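PDB 6CPB: carbon monoxide oxidation system transcription regulator CooA-1 from Carboxydothermus hydrogenoformans, which probably acts as a heme-based, carbon monoxide-sensing transcription factor that binds DNA, represented here by its heme domain. Local coordinates for residues Glu26-Lys31 with Asp88-Tyr93. Numbering follows the deposited sequence.
Sequences EQRYSK and DTTILY
Asp88 meets the other segment with its side chain, just beyond the paired residues: OD1 accepts a hydrogen bond from Lys31 N, 3.2 Å away, and so ties the residues that follow strand 25-29 back to its neighbour. Thr89 and Tyr29 form a hydrogen-bonded pair with two backbone hydrogen bonds, the shorter being 2.8 Å from Tyr29 N to Thr89 O. Thr90, in a non-hydrogen-bonded pair with Arg28, divides its side chain between two partners: CG2 lies 3.3 Å from Glu26 OE2, whose charge is met by Lys49, while OG1 reaches Arg28 NH1 through a bridging water in the plane of the guanidinium. Ile91 and Gln27 are again hydrogen-bonded, Ile91 N 2.9 Å from Gln27 O in a nearly straight bond (170°). Ile91 CG1, set between its backbone N and carbonyl carbon (chi1 74°), comes to the edge of the Tyr29 ring in its plane, and CD1 sits 3.7 Å from Tyr29 CE1. An alanine in place of Tyr29 would take away the ring and would probably open a gap beside Ile91 CD1 and Leu35. Leu92, in a non-hydrogen-bonded pair with Glu26, lays CD2 against Glu26 CB, and Tyr93 brings CE1 to 3.6 Å from Gln27 OE1, amide and ring planes 64° apart. Such alternation is the antiparallel ladder; here it places strand 25-29, outermost in its sheet within this chain, beside strand 89-95 in the beta-roll of a cyclic nucleotide-binding-type domain.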
ATOM      1  N   GLU A  26      20.753  -6.475  10.301  1.00 13.44           N
ATOM      2  CA  GLU A  26      19.921  -6.558  11.493  1.00 12.24           C
ATOM      3  C   GLU A  26      20.192  -5.363  12.391  1.00 12.00           C
ATOM      4  O   GLU A  26      21.310  -4.851  12.435  1.00 12.98           O
ATOM      5  CB  GLU A  26      20.261  -7.843  12.232  1.00 15.84           C
ATOM      6  CG  GLU A  26      19.308  -8.313  13.284  1.00 20.42           C
ATOM      7  CD  GLU A  26      19.495  -9.809  13.546  1.00 25.43           C
ATOM      8  OE1 GLU A  26      20.524 -10.363  13.110  1.00 28.08           O
ATOM      9  OE2 GLU A  26      18.623 -10.433  14.168  1.00 31.81           O
ATOM     10  N   GLN A  27      19.165  -4.923  13.117  1.00 10.97           N
ATOM     11  CA  GLN A  27      19.337  -3.847  14.089  1.00 10.68           C
ATOM     12  C   GLN A  27      18.331  -4.050  15.208  1.00 10.47           C
ATOM     13  O   GLN A  27      17.204  -4.488  14.967  1.00 11.11           O
ATOM     14  CB  GLN A  27      19.167  -2.486  13.410  1.00 11.87           C
ATOM     15  CG  GLN A  27      19.608  -1.315  14.276  1.00 11.70           C
ATOM     16  CD  GLN A  27      19.897  -0.068  13.462  1.00 12.35           C
ATOM     17  OE1 GLN A  27      20.096  -0.125  12.246  1.00 14.59           O
ATOM     18  NE2 GLN A  27      19.950   1.066  14.128  1.00 11.67           N
ATOM     19  N   ARG A  28      18.759  -3.719  16.425  1.00 10.85           N
ATOM     20  CA  ARG A  28      17.948  -3.849  17.623  1.00 11.11           C
ATOM     21  C   ARG A  28      17.569  -2.478  18.169  1.00 11.13           C
ATOM     22  O   ARG A  28      18.342  -1.517  18.077  1.00 11.99           O
ATOM     23  CB  ARG A  28      18.729  -4.598  18.701  1.00 13.33           C
ATOM     24  CG  ARG A  28      18.968  -6.050  18.387  1.00 15.55           C
ATOM     25  CD  ARG A  28      20.030  -6.675  19.274  1.00 16.91           C
ATOM     26  NE  ARG A  28      19.688  -6.693  20.695  1.00 19.43           N
ATOM     27  CZ  ARG A  28      18.978  -7.640  21.302  1.00 22.74           C
ATOM     28  NH1 ARG A  28      18.476  -8.653  20.614  1.00 23.26           N
ATOM     29  NH2 ARG A  28      18.756  -7.560  22.609  1.00 24.66           N
ATOM     30  N   TYR A  29      16.380  -2.423  18.769  1.00 10.96           N
ATOM     31  CA  TYR A  29      15.813  -1.199  19.317  1.00 11.57           C
ATOM     32  C   TYR A  29      15.159  -1.501  20.649  1.00 12.28           C
ATOM     33  O   TYR A  29      14.493  -2.522  20.811  1.00 14.47           O
ATOM     34  CB  TYR A  29      14.745  -0.614  18.375  1.00 11.90           C
ATOM     35  CG  TYR A  29      15.286  -0.359  17.000  1.00 10.94           C
ATOM     36  CD1 TYR A  29      15.255  -1.359  16.036  1.00 10.53           C
ATOM     37  CD2 TYR A  29      15.882   0.849  16.681  1.00 11.07           C
ATOM     38  CE1 TYR A  29      15.775  -1.150  14.789  1.00 10.85           C
ATOM     39  CE2 TYR A  29      16.421   1.072  15.428  1.00 11.12           C
ATOM     40  CZ  TYR A  29      16.350   0.067  14.489  1.00 10.23           C
ATOM     41  OH  TYR A  29      16.862   0.231  13.225  1.00 11.49           O
ATOM     42  N   SER A  30      15.320  -0.590  21.584  1.00 13.61           N
ATOM     43  CA  SER A  30      14.610  -0.702  22.843  1.00 14.99           C
ATOM     44  C   SER A  30      13.247  -0.030  22.752  1.00 14.34           C
ATOM     45  O   SER A  30      12.975   0.786  21.874  1.00 13.48           O
ATOM     46  CB  SER A  30      15.422  -0.058  23.951  1.00 20.09           C
ATOM     47  OG  SER A  30      15.718   1.292  23.648  1.00 27.98           O
ATOM     48  N   LYS A  31      12.390  -0.372  23.703  1.00 15.40           N
ATOM     49  CA  LYS A  31      11.057   0.200  23.744  1.00 16.00           C
ATOM     50  C   LYS A  31      11.123   1.724  23.682  1.00 15.43           C
ATOM     51  O   LYS A  31      11.915   2.356  24.384  1.00 16.14           O
ATOM     52  CB  LYS A  31      10.372  -0.263  25.024  1.00 19.66           C
ATOM     53  CG  LYS A  31       8.960   0.220  25.156  1.00 20.75           C
ATOM     54  CD  LYS A  31       8.276  -0.408  26.352  1.00 25.30           C
ATOM     55  CE  LYS A  31       6.850   0.077  26.479  1.00 29.83           C
ATOM     56  NZ  LYS A  31       6.129  -0.625  27.578  1.00 32.82           N
ATOM     57  N   ASP A  88      10.936  -3.969  22.970  1.00 12.81           N
ATOM     58  CA  ASP A  88      12.219  -4.334  22.388  1.00 13.29           C
ATOM     59  C   ASP A  88      11.975  -5.048  21.061  1.00 11.94           C
ATOM     60  O   ASP A  88      11.164  -5.974  20.976  1.00 12.93           O
ATOM     61  CB  ASP A  88      12.991  -5.241  23.343  1.00 15.80           C
ATOM     62  CG  ASP A  88      13.477  -4.514  24.590  1.00 17.91           C
ATOM     63  OD1 ASP A  88      13.338  -3.271  24.676  1.00 20.78           O
ATOM     64  OD2 ASP A  88      13.983  -5.202  25.497  1.00 23.06           O
ATOM     65  N   THR A  89      12.683  -4.609  20.021  1.00 11.48           N
ATOM     66  CA  THR A  89      12.402  -5.008  18.647  1.00 10.62           C
ATOM     67  C   THR A  89      13.702  -5.281  17.901  1.00 10.83           C
ATOM     68  O   THR A  89      14.692  -4.568  18.085  1.00 11.95           O
ATOM     69  CB  THR A  89      11.613  -3.881  17.962  1.00 10.83           C
ATOM     70  OG1 THR A  89      10.312  -3.795  18.533  1.00 11.62           O
ATOM     71  CG2 THR A  89      11.460  -4.089  16.468  1.00 11.63           C
ATOM     72  N   THR A  90      13.685  -6.306  17.052  1.00 10.50           N
ATOM     73  CA  THR A  90      14.746  -6.543  16.082  1.00 10.38           C
ATOM     74  C   THR A  90      14.150  -6.468  14.693  1.00 10.32           C
ATOM     75  O   THR A  90      13.092  -7.041  14.439  1.00 11.26           O
ATOM     76  CB  THR A  90      15.383  -7.923  16.292  1.00 11.90           C
ATOM     77  OG1 THR A  90      15.992  -7.959  17.587  1.00 13.87           O
ATOM     78  CG2 THR A  90      16.450  -8.219  15.249  1.00 13.65           C
ATOM     79  N   ILE A  91      14.849  -5.774  13.800  1.00 10.31           N
ATOM     80  CA  ILE A  91      14.461  -5.703  12.398  1.00 10.10           C
ATOM     81  C   ILE A  91      15.563  -6.270  11.517  1.00 10.17           C
ATOM     82  O   ILE A  91      16.739  -6.313  11.887  1.00 11.27           O
ATOM     83  CB  ILE A  91      14.109  -4.288  11.919  1.00 11.23           C
ATOM     84  CG1 ILE A  91      15.371  -3.435  11.750  1.00 12.19           C
ATOM     85  CG2 ILE A  91      13.075  -3.652  12.840  1.00 11.63           C
ATOM     86  CD1 ILE A  91      15.103  -2.018  11.258  1.00 12.88           C
ATOM     87  N   LEU A  92      15.147  -6.692  10.325  1.00 10.24           N
ATOM     88  CA  LEU A  92      16.029  -6.974   9.198  1.00 10.38           C
ATOM     89  C   LEU A  92      15.742  -5.922   8.138  1.00 10.74           C
ATOM     90  O   LEU A  92      14.576  -5.647   7.853  1.00 12.93           O
ATOM     91  CB  LEU A  92      15.742  -8.369   8.627  1.00 11.46           C
ATOM     92  CG  LEU A  92      16.069  -9.536   9.554  1.00 15.15           C
ATOM     93  CD1 LEU A  92      15.721 -10.846   8.867  1.00 18.68           C
ATOM     94  CD2 LEU A  92      17.540  -9.529   9.976  1.00 19.30           C
ATOM     95  N   TYR A  93      16.785  -5.341   7.537  1.00 10.78           N
ATOM     96  CA  TYR A  93      16.563  -4.316   6.520  1.00 10.88           C
ATOM     97  C   TYR A  93      17.517  -4.463   5.344  1.00 11.34           C
ATOM     98  O   TYR A  93      18.623  -4.989   5.473  1.00 12.24           O
ATOM     99  CB  TYR A  93      16.656  -2.890   7.096  1.00 11.89           C
ATOM    100  CG  TYR A  93      18.010  -2.504   7.641  1.00 11.64           C
ATOM    101  CD1 TYR A  93      18.344  -2.781   8.948  1.00 12.92           C
ATOM    102  CD2 TYR A  93      18.944  -1.844   6.857  1.00 13.39           C
ATOM    103  CE1 TYR A  93      19.561  -2.420   9.468  1.00 14.83           C
ATOM    104  CE2 TYR A  93      20.169  -1.465   7.373  1.00 14.36           C
ATOM    105  CZ  TYR A  93      20.470  -1.773   8.676  1.00 14.71           C
ATOM    106  OH  TYR A  93      21.680  -1.418   9.218  1.00 16.94           O
TER
HETATM  107  O   HOH W   1      18.294  -9.465  18.013  1.00 27.56           O